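Local coordinates for protein cyclopropane mycolic acid synthase 3 (Mycobacterium tuberculosis, PDB 1L1E) that probably converts a double bond of mycolic acid chains into a cyclopropane ring, using S-adenosyl-L-methionine as the source of the methylene carbon, at residues A[29-34]-A[73-78]; A[67-72]-A[89-94]. All coordinates share one frame; numbering follows the deposited sequence.

Contact 1: A[29-34]-A[73-78]. With SAH (S-adenosyl-L-homocysteine), chain D.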
# COMPACT_ATOMS: atom_id res chain seq x y z
N PRO A 29 9.11 -5.01 12.09
CA PRO A 29 9.15 -3.96 13.11
C PRO A 29 8.60 -2.59 12.71
O PRO A 29 7.99 -1.91 13.52
CB PRO A 29 10.63 -3.91 13.49
CG PRO A 29 11.04 -5.33 13.35
CD PRO A 29 10.41 -5.70 12.02
N THR A 30 8.83 -2.19 11.47
CA THR A 30 8.34 -0.90 10.99
C THR A 30 6.83 -0.94 10.77
O THR A 30 6.21 0.08 10.48
CB THR A 30 9.00 -0.51 9.65
OG1 THR A 30 8.48 -1.35 8.60
CG2 THR A 30 10.52 -0.67 9.73
N GLN A 31 6.25 -2.13 10.90
CA GLN A 31 4.82 -2.31 10.69
C GLN A 31 4.33 -1.89 9.29
O GLN A 31 3.25 -1.30 9.15
CB GLN A 31 4.01 -1.55 11.77
CG GLN A 31 4.08 -2.17 13.17
CD GLN A 31 2.81 -1.91 14.00
OE1 GLN A 31 1.74 -2.47 13.71
NE2 GLN A 31 2.93 -1.05 15.01
N THR A 32 5.12 -2.18 8.26
CA THR A 32 4.72 -1.85 6.90
C THR A 32 3.79 -2.96 6.45
O THR A 32 4.11 -4.13 6.59
CB THR A 32 5.93 -1.77 5.95
OG1 THR A 32 6.74 -0.66 6.33
CG2 THR A 32 5.48 -1.55 4.50
N TYR A 33 2.64 -2.57 5.91
CA TYR A 33 1.60 -3.51 5.49
C TYR A 33 1.28 -3.33 4.02
O TYR A 33 0.24 -2.79 3.66
CB TYR A 33 0.35 -3.25 6.34
CG TYR A 33 -0.77 -4.25 6.20
CD1 TYR A 33 -2.10 -3.85 6.39
CD2 TYR A 33 -0.52 -5.59 5.91
CE1 TYR A 33 -3.15 -4.77 6.30
CE2 TYR A 33 -1.56 -6.51 5.82
CZ TYR A 33 -2.87 -6.10 6.01
OH TYR A 33 -3.90 -7.01 5.91
N SER A 34 2.20 -3.80 3.18
CA SER A 34 2.09 -3.71 1.73
C SER A 34 3.27 -4.46 1.12
O SER A 34 4.26 -4.72 1.80
CB SER A 34 2.12 -2.23 1.31
OG SER A 34 3.24 -1.55 1.85
N CYS A 73 -1.35 6.39 5.17
CA CYS A 73 -0.03 6.20 5.78
C CYS A 73 0.24 5.01 6.70
O CYS A 73 1.37 4.85 7.15
CB CYS A 73 0.36 7.49 6.52
SG CYS A 73 -0.72 7.88 7.90
N GLY A 74 -0.77 4.19 6.98
CA GLY A 74 -0.54 3.07 7.87
C GLY A 74 0.09 3.51 9.19
O GLY A 74 -0.32 4.51 9.79
N TRP A 75 1.09 2.76 9.64
CA TRP A 75 1.75 3.08 10.90
C TRP A 75 2.94 4.04 10.83
O TRP A 75 3.75 4.10 11.75
CB TRP A 75 2.14 1.79 11.61
CG TRP A 75 0.94 1.10 12.20
CD1 TRP A 75 0.35 1.37 13.40
CD2 TRP A 75 0.19 0.04 11.61
NE1 TRP A 75 -0.72 0.54 13.60
CE2 TRP A 75 -0.84 -0.29 12.51
CE3 TRP A 75 0.28 -0.66 10.40
CZ2 TRP A 75 -1.79 -1.31 12.25
CZ3 TRP A 75 -0.65 -1.67 10.14
CH2 TRP A 75 -1.67 -1.98 11.06
N GLY A 76 3.04 4.77 9.72
CA GLY A 76 4.07 5.78 9.57
C GLY A 76 5.49 5.54 9.09
O GLY A 76 6.22 6.52 8.94
N ALA A 77 5.91 4.31 8.84
CA ALA A 77 7.29 4.06 8.40
C ALA A 77 7.75 4.87 7.18
O ALA A 77 8.92 5.29 7.11
CB ALA A 77 7.50 2.55 8.11
N THR A 78 6.85 5.10 6.23
CA THR A 78 7.20 5.84 5.02
C THR A 78 7.50 7.31 5.35
O THR A 78 8.49 7.87 4.89
CB THR A 78 6.06 5.77 3.96
OG1 THR A 78 5.78 4.40 3.64
CG2 THR A 78 6.47 6.51 2.69
N SAH D . 0.70 2.71 3.23
CA SAH D . 0.89 1.94 4.45
CB SAH D . -0.45 1.31 4.91
CG SAH D . -1.18 0.43 3.89
SD SAH D . -2.72 -0.26 4.50
C SAH D . 1.92 0.82 4.23
O SAH D . 2.46 0.73 3.13
OXT SAH D . 2.15 0.03 5.16
C5' SAH D . -3.93 0.90 3.79
C4' SAH D . -3.90 2.32 4.38
O4' SAH D . -4.68 3.26 3.60
C3' SAH D . -4.48 2.40 5.79
O3' SAH D . -3.68 3.35 6.53
C2' SAH D . -5.88 2.90 5.57
O2' SAH D . -6.45 3.43 6.76
C1' SAH D . -5.65 3.89 4.47
N9 SAH D . -6.87 4.27 3.72
C8 SAH D . -7.83 3.50 3.13
N7 SAH D . -8.79 4.12 2.52
C5 SAH D . -8.45 5.45 2.71
C6 SAH D . -9.06 6.69 2.30
N6 SAH D . -10.19 6.74 1.58
N1 SAH D . -8.43 7.86 2.67
C2 SAH D . -7.29 7.82 3.39
N3 SAH D . -6.63 6.72 3.82
C4 SAH D . -7.27 5.56 3.44
O HOH W 1 4.52 1.93 9.05
O HOH W 2 6.27 2.70 11.85
O HOH W 3 2.23 0.80 7.66

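Contact 2: A[67-72]-A[89-94]. With SAH (S-adenosyl-L-homocysteine), chain D.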
# COMPACT_ATOMS: atom_id res chain seq x y z
N THR A 67 7.25 19.34 0.95
CA THR A 67 6.20 18.74 1.76
C THR A 67 5.70 17.50 1.01
O THR A 67 5.43 17.56 -0.19
CB THR A 67 5.01 19.71 1.98
OG1 THR A 67 5.49 20.93 2.56
CG2 THR A 67 3.98 19.08 2.91
N LEU A 68 5.62 16.38 1.71
CA LEU A 68 5.14 15.15 1.12
C LEU A 68 3.85 14.73 1.80
O LEU A 68 3.74 14.79 3.03
CB LEU A 68 6.18 14.04 1.29
CG LEU A 68 5.61 12.62 1.12
CD1 LEU A 68 5.30 12.35 -0.35
CD2 LEU A 68 6.61 11.59 1.67
N LEU A 69 2.87 14.31 1.00
CA LEU A 69 1.60 13.82 1.49
C LEU A 69 1.57 12.30 1.31
O LEU A 69 1.83 11.79 0.21
CB LEU A 69 0.43 14.41 0.68
CG LEU A 69 -0.93 13.75 0.95
CD1 LEU A 69 -1.37 14.00 2.38
CD2 LEU A 69 -1.97 14.29 -0.04
N ASP A 70 1.28 11.59 2.39
CA ASP A 70 1.18 10.14 2.35
C ASP A 70 -0.29 9.80 2.47
O ASP A 70 -0.88 9.96 3.54
CB ASP A 70 1.90 9.49 3.53
CG ASP A 70 1.96 7.97 3.40
OD1 ASP A 70 1.00 7.37 2.87
OD2 ASP A 70 2.97 7.37 3.84
N ILE A 71 -0.90 9.33 1.38
CA ILE A 71 -2.30 8.97 1.42
C ILE A 71 -2.47 7.52 1.85
O ILE A 71 -2.16 6.60 1.09
CB ILE A 71 -2.98 9.22 0.06
CG1 ILE A 71 -2.91 10.71 -0.26
CG2 ILE A 71 -4.43 8.74 0.11
CD1 ILE A 71 -3.71 11.15 -1.49
N GLY A 72 -2.98 7.33 3.07
CA GLY A 72 -3.15 6.00 3.63
C GLY A 72 -1.82 5.59 4.21
O GLY A 72 -1.22 4.58 3.83
N ASN A 89 9.27 17.64 4.85
CA ASN A 89 8.16 17.83 5.78
C ASN A 89 7.12 16.82 5.31
O ASN A 89 7.07 16.50 4.11
CB ASN A 89 7.60 19.26 5.65
CG ASN A 89 8.66 20.32 5.85
OD1 ASN A 89 9.15 20.54 6.97
ND2 ASN A 89 9.03 20.99 4.77
N VAL A 90 6.28 16.33 6.21
CA VAL A 90 5.27 15.35 5.82
C VAL A 90 3.88 15.57 6.42
O VAL A 90 3.69 16.34 7.36
CB VAL A 90 5.72 13.90 6.19
CG1 VAL A 90 7.05 13.58 5.52
CG2 VAL A 90 5.85 13.74 7.69
N VAL A 91 2.91 14.88 5.83
CA VAL A 91 1.52 14.92 6.27
C VAL A 91 0.95 13.57 5.82
O VAL A 91 1.14 13.16 4.68
CB VAL A 91 0.71 16.05 5.60
CG1 VAL A 91 -0.74 16.00 6.07
CG2 VAL A 91 1.30 17.40 5.93
N GLY A 92 0.26 12.88 6.72
CA GLY A 92 -0.30 11.60 6.35
C GLY A 92 -1.76 11.47 6.72
O GLY A 92 -2.20 11.94 7.77
N LEU A 93 -2.52 10.84 5.83
CA LEU A 93 -3.94 10.62 6.08
C LEU A 93 -4.15 9.14 6.26
O LEU A 93 -3.51 8.32 5.59
CB LEU A 93 -4.77 11.10 4.90
CG LEU A 93 -4.34 12.44 4.31
CD1 LEU A 93 -5.19 12.78 3.09
CD2 LEU A 93 -4.46 13.50 5.39
N THR A 94 -5.04 8.81 7.19
CA THR A 94 -5.41 7.43 7.49
C THR A 94 -6.84 7.41 8.01
O THR A 94 -7.32 8.43 8.53
CB THR A 94 -4.49 6.80 8.56
OG1 THR A 94 -5.06 5.57 9.00
CG2 THR A 94 -4.33 7.75 9.77
N SAH D . 0.70 2.71 3.23
CA SAH D . 0.89 1.94 4.45
CB SAH D . -0.45 1.31 4.91
CG SAH D . -1.18 0.43 3.89
SD SAH D . -2.72 -0.26 4.50
C SAH D . 1.92 0.82 4.23
O SAH D . 2.46 0.73 3.13
OXT SAH D . 2.15 0.03 5.16
C5' SAH D . -3.93 0.90 3.79
C4' SAH D . -3.90 2.32 4.38
O4' SAH D . -4.68 3.26 3.60
C3' SAH D . -4.48 2.40 5.79
O3' SAH D . -3.68 3.35 6.53
C2' SAH D . -5.88 2.90 5.57
O2' SAH D . -6.45 3.43 6.76
C1' SAH D . -5.65 3.89 4.47
N9 SAH D . -6.87 4.27 3.72
C8 SAH D . -7.83 3.50 3.13
N7 SAH D . -8.79 4.12 2.52
C5 SAH D . -8.45 5.45 2.71
C6 SAH D . -9.06 6.69 2.30
N6 SAH D . -10.19 6.74 1.58
N1 SAH D . -8.43 7.86 2.67
C2 SAH D . -7.29 7.82 3.39
N3 SAH D . -6.63 6.72 3.82
C4 SAH D . -7.27 5.56 3.44

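Contact 1: A[29-34]-A[73-78]
Residues 73-78, the later part of the glycine-rich loop of a Rossmann-type methyltransferase and the start of helix 77-86, close one side of the S-adenosyl-L-homocysteine pocket, and residues 29-34 pack against them beside the amino-acid end of the ligand. The main side-chain contact is an amide on an indole. Gln31 lays its carboxamide over one face of Trp75, with the amide and ring planes 24° apart. Its CG lies anti to the carbonyl carbon (chi1 -71°) and the chain runs extended from there, which brings the amide over the indole. Gln31 OE1 sits 3.5 Å above the plane over the ring centre, while NE2, still beside the indole at Trp75 CD1, hydrogen-bonds to Asp20 OD2. The indole is held in turn by its NE1, bonded to Asn98. A second, smaller patch lies apart from the indole, where Ala77 CB packs 3.7 Å from Thr30 CB. Thr30 OG1 accepts from Thr32 OG1 and is also hydrogen-bonded to Asp28 OD2.

Polar links between the backbones run through water. One water is hydrogen-bonded to Gln31 O (2.8 Å) and to the ligand's OXT, and accepts from Trp75 N; another joins Thr30 O to Ala77 N. The ligand is gripped directly from both segments: Tyr33 N donates to its OXT at 2.8 Å, Ser34 OG to its O, and Gly74 N to its O3'. Lys52 also bonds to Ser34 OG. Around this site, helix 45-58 touches Thr30 and Thr32, helix 97-109 flanks Trp75, and helix 256-274 meets Tyr33.

Contact 2: A[67-72]-A[89-94]
Leu69 and Leu93 meet at an angle on one face of two parallel strands, the CD1 methyl of Leu69 resting 3.9 Å from CG of Leu93. With CG of Leu69 anti to the backbone N (chi1 169°) and chi2 near 65°, CD1 reaches the neighbouring strand, 3.5 Å from Val91 O and near Val91 CG1. Thr67, Asn89 and Ile71 share this face, and Phe126 covers both leucines. Leu68, Val90 and Asp70 point to the other face, where Leu68 CB lies 4.3 Å from Val90 CG1 and helix 77-86 packs against all three. Opposite Asp70 stands Gly92, whose CA approaches Asp70 O at 3.3 Å.

Between the faces the backbones are joined by five hydrogen bonds. Asp70 is held on both its N and O: its N donates to Val91 O at 2.8 Å, and its O accepts from Leu93 N. At the end of the pair, Gly72 N bonds to Leu93 O with a bent 130° N-H...O angle. Gly72 O accepts a hydrogen bond from N of S-adenosyl-L-homocysteine at 2.7 Å. Two parallel strands linked through helix 77-86 form the classic beta-alpha-beta unit of Rossmann-type methyltransferases, with the cofactor bound at the strands' C-terminal ends.

How the contacts relate
Contact 2 is a buried piece of the central sheet, whereas contact 1 is a partly buried contact beside the cofactor; the two illustrate how a Rossmann-type fold pairs a hydrogen-bonded sheet with a ligand-binding loop. Strand 67-71 leads into 73-78, which starts helix 77-86, and that helix returns to strand 89-94, so both contacts draw on one beta-alpha-beta unit. Direct backbone bonds and aliphatic packing dominate in contact 2, while water bridges and an amide-on-indole contact serve contact 1. They meet at Cys73, whose N probably bonds to Leu93 O, and at Thr78, which packs on Asp70. S-adenosyl-L-homocysteine touches both contacts.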